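Local atomic coordinates of cruciferin (Brassica napus, PDB entry 3KGL), a protein that probably serves as a nutrient reservoir of the rapeseed seed, being an 11S globulin built from two cupin domains. Residues Glu29-His34 and Val43-Tyr48; Pro36-Ser41 and Gly375-Ile380; Val178-Ser183 and Leu321-Leu326; Ala346-Thr351 and Trp397-Thr402. One frame throughout, in Å; residues are numbered along the deposited sequence.

Contact 1 (Glu29-His34 and Val43-Tyr48); sequences EVWDHH and VSFVRY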
loop_
_atom_site.group_PDB
_atom_site.type_symbol
_atom_site.label_atom_id
_atom_site.label_comp_id
_atom_site.label_asym_id
_atom_site.label_seq_id
_atom_site.Cartn_x
_atom_site.Cartn_y
_atom_site.Cartn_z
ATOM N N GLU A 29 6.055 -27.526 -7.615
ATOM C CA GLU A 29 5.308 -27.168 -8.804
ATOM C C GLU A 29 4.779 -25.763 -8.682
ATOM O O GLU A 29 3.969 -25.465 -7.809
ATOM C CB GLU A 29 4.177 -28.165 -9.026
ATOM C CG GLU A 29 4.709 -29.578 -9.184
ATOM C CD GLU A 29 3.646 -30.566 -9.544
ATOM O OE1 GLU A 29 2.606 -30.610 -8.851
ATOM O OE2 GLU A 29 3.859 -31.309 -10.522
ATOM N N VAL A 30 5.247 -24.892 -9.559
ATOM C CA VAL A 30 4.972 -23.480 -9.394
ATOM C C VAL A 30 4.150 -22.912 -10.546
ATOM O O VAL A 30 4.464 -23.145 -11.720
ATOM C CB VAL A 30 6.287 -22.691 -9.162
ATOM C CG1 VAL A 30 7.439 -23.398 -9.821
ATOM C CG2 VAL A 30 6.169 -21.261 -9.650
ATOM N N TRP A 31 3.091 -22.180 -10.176
ATOM C CA TRP A 31 2.152 -21.542 -11.101
ATOM C C TRP A 31 2.725 -20.285 -11.721
ATOM O O TRP A 31 3.616 -19.654 -11.163
ATOM C CB TRP A 31 0.860 -21.184 -10.383
ATOM C CG TRP A 31 -0.206 -22.227 -10.492
ATOM C CD1 TRP A 31 -1.217 -22.256 -11.394
ATOM C CD2 TRP A 31 -0.377 -23.388 -9.667
ATOM N NE1 TRP A 31 -2.007 -23.357 -11.192
ATOM C CE2 TRP A 31 -1.511 -24.071 -10.140
ATOM C CE3 TRP A 31 0.321 -23.918 -8.583
ATOM C CZ2 TRP A 31 -1.964 -25.246 -9.571
ATOM C CZ3 TRP A 31 -0.131 -25.093 -8.017
ATOM C CH2 TRP A 31 -1.264 -25.741 -8.509
ATOM N N ASP A 32 2.192 -19.908 -12.876
ATOM C CA ASP A 32 2.676 -18.726 -13.565
ATOM C C ASP A 32 1.936 -17.442 -13.156
ATOM O O ASP A 32 0.732 -17.287 -13.398
ATOM C CB ASP A 32 2.571 -18.919 -15.067
ATOM C CG ASP A 32 3.309 -17.856 -15.830
ATOM O OD1 ASP A 32 4.139 -17.151 -15.212
ATOM O OD2 ASP A 32 3.069 -17.726 -17.042
ATOM N N HIS A 33 2.662 -16.508 -12.554
ATOM C CA HIS A 33 2.044 -15.270 -12.104
ATOM C C HIS A 33 1.964 -14.242 -13.227
ATOM O O HIS A 33 1.334 -13.200 -13.059
ATOM C CB HIS A 33 2.798 -14.705 -10.901
ATOM C CG HIS A 33 4.283 -14.719 -11.068
ATOM N ND1 HIS A 33 5.044 -15.846 -10.840
ATOM C CD2 HIS A 33 5.146 -13.747 -11.451
ATOM C CE1 HIS A 33 6.315 -15.564 -11.074
ATOM N NE2 HIS A 33 6.406 -14.299 -11.446
ATOM N N HIS A 34 2.606 -14.538 -14.359
ATOM C CA HIS A 34 2.531 -13.693 -15.557
ATOM C C HIS A 34 1.278 -13.986 -16.384
ATOM O O HIS A 34 1.020 -13.330 -17.391
ATOM C CB HIS A 34 3.748 -13.885 -16.461
ATOM C CG HIS A 34 5.051 -13.568 -15.807
ATOM N ND1 HIS A 34 6.024 -14.520 -15.600
ATOM C CD2 HIS A 34 5.552 -12.403 -15.332
ATOM C CE1 HIS A 34 7.069 -13.955 -15.019
ATOM N NE2 HIS A 34 6.808 -12.672 -14.845
ATOM N N VAL A 43 -1.284 -12.399 -7.099
ATOM C CA VAL A 43 -0.645 -13.472 -6.337
ATOM C C VAL A 43 0.008 -14.531 -7.219
ATOM O O VAL A 43 -0.262 -14.618 -8.411
ATOM C CB VAL A 43 -1.640 -14.190 -5.399
ATOM C CG1 VAL A 43 -2.233 -13.215 -4.393
ATOM C CG2 VAL A 43 -2.726 -14.890 -6.207
ATOM N N SER A 44 0.878 -15.328 -6.611
ATOM C CA SER A 44 1.379 -16.541 -7.231
ATOM C C SER A 44 0.920 -17.711 -6.366
ATOM O O SER A 44 0.408 -17.524 -5.254
ATOM C CB SER A 44 2.902 -16.508 -7.311
ATOM O OG SER A 44 3.427 -17.674 -7.916
ATOM N N PHE A 45 1.098 -18.920 -6.878
ATOM C CA PHE A 45 0.650 -20.117 -6.178
ATOM C C PHE A 45 1.714 -21.191 -6.391
ATOM O O PHE A 45 2.448 -21.142 -7.373
ATOM C CB PHE A 45 -0.708 -20.550 -6.733
ATOM C CG PHE A 45 -1.502 -21.441 -5.819
ATOM C CD1 PHE A 45 -2.272 -20.907 -4.805
ATOM C CD2 PHE A 45 -1.512 -22.818 -6.000
ATOM C CE1 PHE A 45 -3.009 -21.731 -3.973
ATOM C CE2 PHE A 45 -2.260 -23.642 -5.163
ATOM C CZ PHE A 45 -3.002 -23.097 -4.158
ATOM N N VAL A 46 1.830 -22.132 -5.460
ATOM C CA VAL A 46 2.843 -23.179 -5.557
ATOM C C VAL A 46 2.370 -24.393 -4.803
ATOM O O VAL A 46 1.599 -24.276 -3.859
ATOM C CB VAL A 46 4.199 -22.738 -4.965
ATOM C CG1 VAL A 46 4.022 -22.281 -3.539
ATOM C CG2 VAL A 46 5.216 -23.872 -5.036
ATOM N N ARG A 47 2.823 -25.567 -5.222
ATOM C CA ARG A 47 2.474 -26.794 -4.529
ATOM C C ARG A 47 3.748 -27.539 -4.262
ATOM O O ARG A 47 4.496 -27.817 -5.183
ATOM C CB ARG A 47 1.564 -27.669 -5.383
ATOM C CG ARG A 47 1.343 -29.043 -4.796
ATOM C CD ARG A 47 1.002 -30.068 -5.864
ATOM N NE ARG A 47 -0.370 -29.945 -6.323
ATOM C CZ ARG A 47 -0.724 -29.711 -7.578
ATOM N NH1 ARG A 47 0.190 -29.585 -8.527
ATOM N NH2 ARG A 47 -2.008 -29.609 -7.882
ATOM N N TYR A 48 4.012 -27.833 -2.996
ATOM C CA TYR A 48 5.087 -28.740 -2.646
ATOM C C TYR A 48 4.511 -30.133 -2.716
ATOM O O TYR A 48 3.470 -30.392 -2.106
ATOM C CB TYR A 48 5.554 -28.509 -1.213
ATOM C CG TYR A 48 6.073 -27.128 -0.903
ATOM C CD1 TYR A 48 6.667 -26.345 -1.884
ATOM C CD2 TYR A 48 6.004 -26.623 0.388
ATOM C CE1 TYR A 48 7.155 -25.084 -1.594
ATOM C CE2 TYR A 48 6.489 -25.373 0.687
ATOM C CZ TYR A 48 7.067 -24.605 -0.303
ATOM O OH TYR A 48 7.551 -23.356 0.008
#
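In an antiparallel sheet of the N-terminal cupin domain, Glu29 and Arg47 form a hydrogen-bonded pair where strand 26-30 runs beside strand 43-50. Glu29 N donates to Arg47 O at 2.9 Å, and Arg47 N returns a bond to Glu29 O. The next pair, Val30 with Val46, is a non-hydrogen-bonded one on the other face, where compact beta-branched side chains suit an extended chain. Past it, Trp31 N still reaches Phe45 O at 3.1 Å. The two rings make an edge-to-face stack: the edge of Phe45 is set over the face of the Trp31 six-membered ring, with centroids 4.9 Å apart and planes at 84°. With CG opposite its backbone N (chi1 -160°), Phe45 brings its CD2 edge to Trp31; both rings also touch Leu377 of the C-terminal domain. Trp31 CH2 lies over one face of the Arg47 guanidinium, which a second partner, Tyr349 OH, helps to fix through NH2. The acid suits this neighbour: in the salt bridge Arg47 NH1 meets Glu29 OE1 at 2.6 Å, approaching from above the carboxylate plane, while Glu29 OE2 pairs with Arg27.

Contact 2 (Pro36-Ser41 and Gly375-Ile380); sequences PQLRCS and GQLLSI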
loop_
_atom_site.group_PDB
_atom_site.type_symbol
_atom_site.label_atom_id
_atom_site.label_comp_id
_atom_site.label_asym_id
_atom_site.label_seq_id
_atom_site.Cartn_x
_atom_site.Cartn_y
_atom_site.Cartn_z
ATOM N N PRO A 36 -2.295 -13.475 -17.346
ATOM C CA PRO A 36 -3.174 -12.323 -17.114
ATOM C C PRO A 36 -4.093 -12.561 -15.930
ATOM O O PRO A 36 -4.165 -11.735 -15.042
ATOM C CB PRO A 36 -3.963 -12.243 -18.406
ATOM C CG PRO A 36 -2.968 -12.717 -19.434
ATOM C CD PRO A 36 -2.231 -13.840 -18.770
ATOM N N GLN A 37 -4.763 -13.700 -15.910
ATOM C CA GLN A 37 -5.664 -14.072 -14.821
ATOM C C GLN A 37 -5.036 -14.075 -13.419
ATOM O O GLN A 37 -5.689 -13.686 -12.442
ATOM C CB GLN A 37 -6.275 -15.434 -15.145
ATOM C CG GLN A 37 -6.640 -16.295 -13.972
ATOM C CD GLN A 37 -7.195 -17.634 -14.429
ATOM O OE1 GLN A 37 -7.614 -18.459 -13.614
ATOM N NE2 GLN A 37 -7.198 -17.856 -15.748
ATOM N N LEU A 38 -3.784 -14.519 -13.309
ATOM C CA LEU A 38 -3.107 -14.529 -12.010
ATOM C C LEU A 38 -2.533 -13.165 -11.646
ATOM O O LEU A 38 -2.505 -12.798 -10.472
ATOM C CB LEU A 38 -2.017 -15.605 -11.939
ATOM C CG LEU A 38 -2.467 -16.952 -11.375
ATOM C CD1 LEU A 38 -1.269 -17.775 -10.957
ATOM C CD2 LEU A 38 -3.384 -16.738 -10.191
ATOM N N ARG A 39 -2.080 -12.428 -12.657
ATOM C CA ARG A 39 -1.509 -11.096 -12.470
ATOM C C ARG A 39 -2.524 -10.122 -11.866
ATOM O O ARG A 39 -2.199 -9.364 -10.955
ATOM C CB ARG A 39 -0.941 -10.572 -13.793
ATOM C CG ARG A 39 -0.451 -9.134 -13.791
ATOM C CD ARG A 39 0.557 -8.902 -14.924
ATOM N NE ARG A 39 -0.026 -9.164 -16.238
ATOM C CZ ARG A 39 0.665 -9.530 -17.316
ATOM N NH1 ARG A 39 1.984 -9.694 -17.247
ATOM N NH2 ARG A 39 0.027 -9.746 -18.464
ATOM N N CYS A 40 -3.752 -10.163 -12.363
ATOM C CA CYS A 40 -4.850 -9.392 -11.791
ATOM C C CYS A 40 -4.999 -9.624 -10.288
ATOM O O CYS A 40 -4.976 -8.678 -9.506
ATOM C CB CYS A 40 -6.168 -9.720 -12.511
ATOM S SG CYS A 40 -7.701 -9.011 -11.789
ATOM N N SER A 41 -5.163 -10.880 -9.887
ATOM C CA SER A 41 -5.355 -11.216 -8.479
ATOM C C SER A 41 -4.160 -10.828 -7.621
ATOM O O SER A 41 -4.237 -10.831 -6.399
ATOM C CB SER A 41 -5.662 -12.706 -8.320
ATOM O OG SER A 41 -7.062 -12.933 -8.383
ATOM N N GLY A 375 -6.489 -30.368 -8.081
ATOM C CA GLY A 375 -5.204 -29.774 -8.415
ATOM C C GLY A 375 -5.260 -28.566 -9.322
ATOM O O GLY A 375 -4.249 -27.922 -9.556
ATOM N N GLN A 376 -6.440 -28.252 -9.840
ATOM C CA GLN A 376 -6.608 -27.047 -10.641
ATOM C C GLN A 376 -6.923 -25.830 -9.781
ATOM O O GLN A 376 -7.495 -25.947 -8.690
ATOM C CB GLN A 376 -7.699 -27.244 -11.683
ATOM C CG GLN A 376 -7.438 -28.401 -12.623
ATOM C CD GLN A 376 -8.524 -28.533 -13.647
ATOM O OE1 GLN A 376 -9.680 -28.178 -13.395
ATOM N NE2 GLN A 376 -8.169 -29.039 -14.819
ATOM N N LEU A 377 -6.543 -24.665 -10.295
ATOM C CA LEU A 377 -6.646 -23.404 -9.573
ATOM C C LEU A 377 -7.397 -22.426 -10.448
ATOM O O LEU A 377 -7.134 -22.334 -11.651
ATOM C CB LEU A 377 -5.245 -22.869 -9.308
ATOM C CG LEU A 377 -5.056 -21.573 -8.530
ATOM C CD1 LEU A 377 -5.190 -21.854 -7.053
ATOM C CD2 LEU A 377 -3.686 -20.979 -8.836
ATOM N N LEU A 378 -8.346 -21.713 -9.848
ATOM C CA LEU A 378 -9.170 -20.742 -10.571
ATOM C C LEU A 378 -9.100 -19.420 -9.855
ATOM O O LEU A 378 -9.344 -19.350 -8.653
ATOM C CB LEU A 378 -10.622 -21.195 -10.630
ATOM C CG LEU A 378 -11.598 -20.341 -11.432
ATOM C CD1 LEU A 378 -11.294 -20.411 -12.922
ATOM C CD2 LEU A 378 -13.012 -20.804 -11.151
ATOM N N SER A 379 -8.756 -18.374 -10.596
ATOM C CA SER A 379 -8.601 -17.041 -10.032
ATOM C C SER A 379 -9.922 -16.235 -10.119
ATOM O O SER A 379 -10.596 -16.227 -11.143
ATOM C CB SER A 379 -7.417 -16.338 -10.710
ATOM O OG SER A 379 -7.420 -14.939 -10.489
ATOM N N ILE A 380 -10.306 -15.586 -9.026
ATOM C CA ILE A 380 -11.575 -14.868 -8.964
ATOM C C ILE A 380 -11.377 -13.466 -8.363
ATOM O O ILE A 380 -11.386 -13.305 -7.141
ATOM C CB ILE A 380 -12.581 -15.657 -8.109
ATOM C CG1 ILE A 380 -12.645 -17.108 -8.580
ATOM C CG2 ILE A 380 -13.956 -14.999 -8.117
ATOM C CD1 ILE A 380 -13.576 -17.975 -7.761
#
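Ser379 reaches from its strand to Gln37 and Ser41 of the helix facing it, and its short side chain can be followed in two steps. CB comes first: it lies 3.4 Å from Gln37 CG and 4.1 Å from Leu38 CD2, so the methylene is wrapped by the aliphatic parts of two successive helix residues. OG comes next. Turned opposite the backbone N of its own residue (chi1 164°), it donates to the carbonyl oxygen Gln37 O at 2.9 Å, standing 45° above the carbonyl plane. Ser41, one helical turn after Gln37, places its OG 2.9 Å from Ser379 OG. A serine suits this buried place because it is small enough to let the backbones come close and still supplies a polar tip for a helix carbonyl. The contact joins the two cupin domains of one subunit: helix 36-41, which links two strands of the N-terminal sheet, packs on strand 377-380, the outermost strand of a C-terminal sheet within this chain. Their axes approach to 8.1 Å and run 52° apart. The helix is also tied to the N-terminal region by the disulfide between Cys40 and Cys7. Two residues before Ser379 the packing is apolar: Leu38 CD2 comes only loosely near Leu377 CD2, at 4.5 Å, and both leucines also touch Val347.

Contact 3 (Val178-Ser183 and Leu321-Leu326); sequences VLDLAS and LRLSAL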
loop_
_atom_site.group_PDB
_atom_site.type_symbol
_atom_site.label_atom_id
_atom_site.label_comp_id
_atom_site.label_asym_id
_atom_site.label_seq_id
_atom_site.Cartn_x
_atom_site.Cartn_y
_atom_site.Cartn_z
ATOM N N VAL A 178 -0.257 -19.955 -1.166
ATOM C CA VAL A 178 -0.385 -18.694 -1.897
ATOM C C VAL A 178 0.714 -17.728 -1.463
ATOM O O VAL A 178 1.079 -17.678 -0.293
ATOM C CB VAL A 178 -1.769 -18.014 -1.709
ATOM C CG1 VAL A 178 -1.927 -17.522 -0.304
ATOM C CG2 VAL A 178 -1.933 -16.842 -2.683
ATOM N N LEU A 179 1.255 -16.975 -2.415
ATOM C CA LEU A 179 2.198 -15.917 -2.096
ATOM C C LEU A 179 1.576 -14.594 -2.525
ATOM O O LEU A 179 1.176 -14.447 -3.678
ATOM C CB LEU A 179 3.528 -16.163 -2.802
ATOM C CG LEU A 179 4.156 -17.540 -2.563
ATOM C CD1 LEU A 179 5.174 -17.848 -3.628
ATOM C CD2 LEU A 179 4.801 -17.656 -1.199
ATOM N N ASP A 180 1.483 -13.645 -1.590
ATOM C CA ASP A 180 0.823 -12.348 -1.817
ATOM C C ASP A 180 1.802 -11.334 -2.396
ATOM O O ASP A 180 2.591 -10.744 -1.669
ATOM C CB ASP A 180 0.224 -11.820 -0.503
ATOM C CG ASP A 180 -0.664 -10.595 -0.700
ATOM O OD1 ASP A 180 -0.719 -10.074 -1.834
ATOM O OD2 ASP A 180 -1.298 -10.152 0.293
ATOM N N LEU A 181 1.746 -11.146 -3.709
ATOM C CA LEU A 181 2.736 -10.349 -4.419
ATOM C C LEU A 181 2.426 -8.866 -4.352
ATOM O O LEU A 181 3.328 -8.040 -4.220
ATOM C CB LEU A 181 2.834 -10.798 -5.875
ATOM C CG LEU A 181 3.890 -11.872 -6.163
ATOM C CD1 LEU A 181 4.185 -12.725 -4.934
ATOM C CD2 LEU A 181 3.493 -12.737 -7.345
ATOM N N ALA A 182 1.145 -8.536 -4.443
ATOM C CA ALA A 182 0.701 -7.152 -4.410
ATOM C C ALA A 182 0.926 -6.511 -3.041
ATOM O O ALA A 182 1.298 -5.339 -2.957
ATOM C CB ALA A 182 -0.749 -7.077 -4.790
ATOM N N SER A 183 0.713 -7.289 -1.977
ATOM C CA SER A 183 0.770 -6.781 -0.598
ATOM C C SER A 183 1.901 -5.786 -0.334
ATOM O O SER A 183 2.997 -5.884 -0.895
ATOM C CB SER A 183 0.837 -7.936 0.405
ATOM O OG SER A 183 0.998 -7.471 1.733
ATOM N N LEU A 321 -0.669 -10.011 7.823
ATOM C CA LEU A 321 -0.502 -10.692 6.529
ATOM C C LEU A 321 -1.421 -10.196 5.409
ATOM O O LEU A 321 -1.087 -10.339 4.231
ATOM C CB LEU A 321 -0.687 -12.202 6.676
ATOM C CG LEU A 321 0.604 -13.011 6.806
ATOM C CD1 LEU A 321 1.541 -12.396 7.821
ATOM C CD2 LEU A 321 0.295 -14.436 7.182
ATOM N N ARG A 322 -2.562 -9.615 5.772
ATOM C CA ARG A 322 -3.547 -9.183 4.789
ATOM C C ARG A 322 -3.997 -10.391 3.929
ATOM O O ARG A 322 -4.073 -10.303 2.697
ATOM C CB ARG A 322 -2.988 -8.046 3.914
ATOM C CG ARG A 322 -2.873 -6.666 4.581
ATOM C CD ARG A 322 -2.288 -5.600 3.603
ATOM N NE ARG A 322 -2.949 -5.554 2.287
ATOM C CZ ARG A 322 -2.555 -4.806 1.251
ATOM N NH1 ARG A 322 -1.490 -4.019 1.349
ATOM N NH2 ARG A 322 -3.233 -4.843 0.106
ATOM N N LEU A 323 -4.273 -11.515 4.596
ATOM C CA LEU A 323 -4.697 -12.763 3.942
ATOM C C LEU A 323 -5.758 -13.516 4.758
ATOM O O LEU A 323 -5.871 -13.346 5.971
ATOM C CB LEU A 323 -3.509 -13.687 3.632
ATOM C CG LEU A 323 -2.567 -13.277 2.496
ATOM C CD1 LEU A 323 -1.426 -14.245 2.345
ATOM C CD2 LEU A 323 -3.331 -13.199 1.210
ATOM N N SER A 324 -6.522 -14.355 4.067
ATOM C CA SER A 324 -7.781 -14.903 4.562
ATOM C C SER A 324 -7.948 -16.245 3.855
ATOM O O SER A 324 -7.462 -16.411 2.737
ATOM C CB SER A 324 -8.935 -13.933 4.207
ATOM O OG SER A 324 -10.226 -14.494 4.373
ATOM N N ALA A 325 -8.599 -17.215 4.488
ATOM C CA ALA A 325 -8.837 -18.483 3.801
ATOM C C ALA A 325 -10.254 -18.997 4.005
ATOM O O ALA A 325 -10.940 -18.599 4.953
ATOM C CB ALA A 325 -7.803 -19.536 4.207
ATOM N N LEU A 326 -10.680 -19.871 3.090
ATOM C CA LEU A 326 -12.011 -20.486 3.113
ATOM C C LEU A 326 -11.962 -21.938 2.606
ATOM O O LEU A 326 -11.726 -22.174 1.425
ATOM C CB LEU A 326 -13.001 -19.664 2.269
ATOM C CG LEU A 326 -14.473 -20.097 2.240
ATOM C CD1 LEU A 326 -15.352 -19.043 1.589
ATOM C CD2 LEU A 326 -14.649 -21.420 1.528
#
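Arg322 is the odd member here: it leaves helix 318-321 with a positive phi of 58° and lays one face of its guanidinium over the backbone of Ser183, with NH1 4.1 Å from Ser183 CA. The chain bends at chi3 to bring the flat group there, close to the subunit boundary, since Arg322 also packs on His184 of the second subunit. Ser183 OG turns to Gln185 instead. Leu323 and Asp180 pass alongside, pointing opposite ways, with Leu323 CD2 lying 3.8 Å from Asp180 OD2. The contact sits where strand 173-180 of the N-terminal cupin domain ends and strand 324-331 of the C-terminal one is about to begin. Aspartate suits such a strand end: Asp180 OD1 accepts from Ser183 N at 3.1 Å, an Asx motif that turns the chain, and its OD2 is 5.3 Å from Arg322 NE, near enough for a mild attraction, probably. Two residues before Asp180, Val178 CG1 touches Leu323 CD1 at 4.2 Å, an apolar contact.

Contact 4 (Ala346-Thr351 and Trp397-Thr402); sequences AVLYVT and WIEFKT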
loop_
_atom_site.group_PDB
_atom_site.type_symbol
_atom_site.label_atom_id
_atom_site.label_comp_id
_atom_site.label_asym_id
_atom_site.label_seq_id
_atom_site.Cartn_x
_atom_site.Cartn_y
_atom_site.Cartn_z
ATOM N N ALA A 346 -9.693 -13.553 -4.847
ATOM C CA ALA A 346 -9.658 -14.940 -4.419
ATOM C C ALA A 346 -8.786 -15.762 -5.347
ATOM O O ALA A 346 -8.493 -15.357 -6.472
ATOM C CB ALA A 346 -11.064 -15.514 -4.369
ATOM N N VAL A 347 -8.357 -16.913 -4.850
ATOM C CA VAL A 347 -7.678 -17.910 -5.660
ATOM C C VAL A 347 -8.159 -19.275 -5.160
ATOM O O VAL A 347 -8.068 -19.579 -3.973
ATOM C CB VAL A 347 -6.147 -17.715 -5.617
ATOM C CG1 VAL A 347 -5.402 -19.010 -5.291
ATOM C CG2 VAL A 347 -5.664 -17.053 -6.911
ATOM N N LEU A 348 -8.738 -20.064 -6.060
ATOM C CA LEU A 348 -9.465 -21.265 -5.663
ATOM C C LEU A 348 -8.744 -22.522 -6.101
ATOM O O LEU A 348 -8.355 -22.666 -7.266
ATOM C CB LEU A 348 -10.869 -21.254 -6.254
ATOM C CG LEU A 348 -11.724 -22.488 -5.977
ATOM C CD1 LEU A 348 -13.194 -22.114 -5.991
ATOM C CD2 LEU A 348 -11.457 -23.589 -6.982
ATOM N N TYR A 349 -8.586 -23.445 -5.166
ATOM C CA TYR A 349 -7.886 -24.687 -5.451
ATOM C C TYR A 349 -8.781 -25.861 -5.093
ATOM O O TYR A 349 -9.366 -25.898 -4.007
ATOM C CB TYR A 349 -6.562 -24.727 -4.679
ATOM C CG TYR A 349 -5.709 -25.966 -4.848
ATOM C CD1 TYR A 349 -4.808 -26.085 -5.897
ATOM C CD2 TYR A 349 -5.770 -26.999 -3.918
ATOM C CE1 TYR A 349 -4.009 -27.223 -6.036
ATOM C CE2 TYR A 349 -4.982 -28.134 -4.042
ATOM C CZ TYR A 349 -4.101 -28.240 -5.098
ATOM O OH TYR A 349 -3.324 -29.371 -5.198
ATOM N N VAL A 350 -8.909 -26.801 -6.026
ATOM C CA VAL A 350 -9.681 -28.007 -5.793
ATOM C C VAL A 350 -8.758 -29.049 -5.171
ATOM O O VAL A 350 -7.685 -29.323 -5.702
ATOM C CB VAL A 350 -10.248 -28.532 -7.114
ATOM C CG1 VAL A 350 -11.083 -29.798 -6.895
ATOM C CG2 VAL A 350 -11.063 -27.453 -7.766
ATOM N N THR A 351 -9.151 -29.612 -4.033
ATOM C CA THR A 351 -8.339 -30.648 -3.407
ATOM C C THR A 351 -8.947 -32.019 -3.649
ATOM O O THR A 351 -8.272 -33.030 -3.496
ATOM C CB THR A 351 -8.140 -30.427 -1.882
ATOM O OG1 THR A 351 -9.399 -30.471 -1.198
ATOM C CG2 THR A 351 -7.470 -29.101 -1.617
ATOM N N TRP A 397 -12.455 -27.959 -1.573
ATOM C CA TRP A 397 -11.607 -26.939 -2.147
ATOM C C TRP A 397 -11.122 -25.988 -1.074
ATOM O O TRP A 397 -11.624 -25.990 0.046
ATOM C CB TRP A 397 -12.374 -26.183 -3.243
ATOM C CG TRP A 397 -13.384 -25.140 -2.758
ATOM C CD1 TRP A 397 -13.231 -23.791 -2.791
ATOM C CD2 TRP A 397 -14.687 -25.375 -2.200
ATOM N NE1 TRP A 397 -14.337 -23.171 -2.286
ATOM C CE2 TRP A 397 -15.250 -24.120 -1.919
ATOM C CE3 TRP A 397 -15.429 -26.523 -1.913
ATOM C CZ2 TRP A 397 -16.519 -23.977 -1.365
ATOM C CZ3 TRP A 397 -16.689 -26.380 -1.369
ATOM C CH2 TRP A 397 -17.222 -25.116 -1.101
ATOM N N ILE A 398 -10.135 -25.177 -1.427
ATOM C CA ILE A 398 -9.615 -24.166 -0.526
ATOM C C ILE A 398 -9.498 -22.843 -1.309
ATOM O O ILE A 398 -8.893 -22.820 -2.378
ATOM C CB ILE A 398 -8.259 -24.646 0.093
ATOM C CG1 ILE A 398 -8.185 -24.341 1.593
ATOM C CG2 ILE A 398 -7.063 -24.112 -0.670
ATOM C CD1 ILE A 398 -8.524 -22.907 1.986
ATOM N N GLU A 399 -10.138 -21.773 -0.817
ATOM C CA GLU A 399 -9.970 -20.413 -1.364
ATOM C C GLU A 399 -8.986 -19.597 -0.517
ATOM O O GLU A 399 -9.077 -19.589 0.703
ATOM C CB GLU A 399 -11.297 -19.653 -1.393
ATOM C CG GLU A 399 -12.458 -20.339 -2.106
ATOM C CD GLU A 399 -13.756 -19.523 -2.042
ATOM O OE1 GLU A 399 -13.689 -18.270 -2.046
ATOM O OE2 GLU A 399 -14.850 -20.136 -1.995
ATOM N N PHE A 400 -8.054 -18.904 -1.165
ATOM C CA PHE A 400 -7.193 -17.937 -0.485
ATOM C C PHE A 400 -7.570 -16.520 -0.900
ATOM O O PHE A 400 -7.348 -16.133 -2.040
ATOM C CB PHE A 400 -5.723 -18.162 -0.830
ATOM C CG PHE A 400 -5.145 -19.423 -0.268
ATOM C CD1 PHE A 400 -4.884 -19.543 1.084
ATOM C CD2 PHE A 400 -4.838 -20.483 -1.093
ATOM C CE1 PHE A 400 -4.335 -20.706 1.604
ATOM C CE2 PHE A 400 -4.289 -21.644 -0.578
ATOM C CZ PHE A 400 -4.038 -21.754 0.772
ATOM N N LYS A 401 -8.121 -15.743 0.027
ATOM C CA LYS A 401 -8.530 -14.365 -0.265
ATOM C C LYS A 401 -7.461 -13.336 0.144
ATOM O O LYS A 401 -6.688 -13.578 1.065
ATOM C CB LYS A 401 -9.872 -14.077 0.404
ATOM C CG LYS A 401 -10.831 -15.240 0.266
ATOM C CD LYS A 401 -12.288 -14.811 0.272
ATOM C CE LYS A 401 -13.165 -15.972 -0.116
ATOM N NZ LYS A 401 -14.600 -15.654 -0.040
ATOM N N THR A 402 -7.405 -12.199 -0.549
ATOM C CA THR A 402 -6.367 -11.197 -0.269
ATOM C C THR A 402 -6.848 -10.075 0.635
ATOM O O THR A 402 -6.586 -8.899 0.377
ATOM C CB THR A 402 -5.790 -10.576 -1.542
ATOM O OG1 THR A 402 -6.865 -10.164 -2.396
ATOM C CG2 THR A 402 -4.928 -11.582 -2.257
#
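Leu348 and Trp397 meet at an angle on one face of their sheet, Leu348 CD1 touching Trp397 CD1 at 3.6 Å. Trp397 places CG between its backbone N and carbonyl carbon (chi1 78°), which brings the five-membered ring beside the leucine branch. Its indole N-H then points along the strand: Trp397 NE1 donates to the anti lone pair of Glu399 OE2 at 3.1 Å, nearly straight at 176° and in the ring plane, so the carboxylate probably helps hold the indole in its rotation. The same carboxylate forms a salt bridge to Lys401 through OE1, which probably offsets part of the cost of burying these charges; Lys401 NZ is also bonded to Asn341. These neighbours belong to the antiparallel pairing of strands 346-352 and 394-401 in the C-terminal cupin domain. Around the hydrogen-bonded pair Tyr349 and Ile398, Tyr349 N donates to Ile398 O and Ile398 N to Tyr349 O, the latter at 2.8 Å. On this second face Tyr349 CB packs on Ile398 CG2 at 4.1 Å. Val347 and Phe400 follow, with Phe400 N bonded to Val347 O and their side chains in looser touch, Val347 CG1 to Phe400 CD2 4.5 Å. Broad apolar groups suit this face, because Ile398 and Phe400 press on Phe68 of the N-terminal domain.

How the contacts relate
The four contacts cluster at the middle of the subunit, their centres about 10 to 13 Å apart. Contact 1 lies in the N-terminal sheet and contact 4 in the C-terminal one, while contacts 2 and 3 bridge the two cupin domains. Strand 43-50 of contact 1 neighbours strand 173-180 of contact 3. In the C-terminal sheet, strands 324-331, 394-401, 346-352 and 377-380 lie side by side, carrying contacts 3, 4 and 2. Along the chain contacts 1, 3 and 4 come in series, whereas the segments of contact 2 interleave with those of contacts 1 and 4. Contacts 2 and 3 join segments far apart in sequence across the domain boundary, and Arg47 of contact 1 also reaches Tyr349 of contact 4 across it.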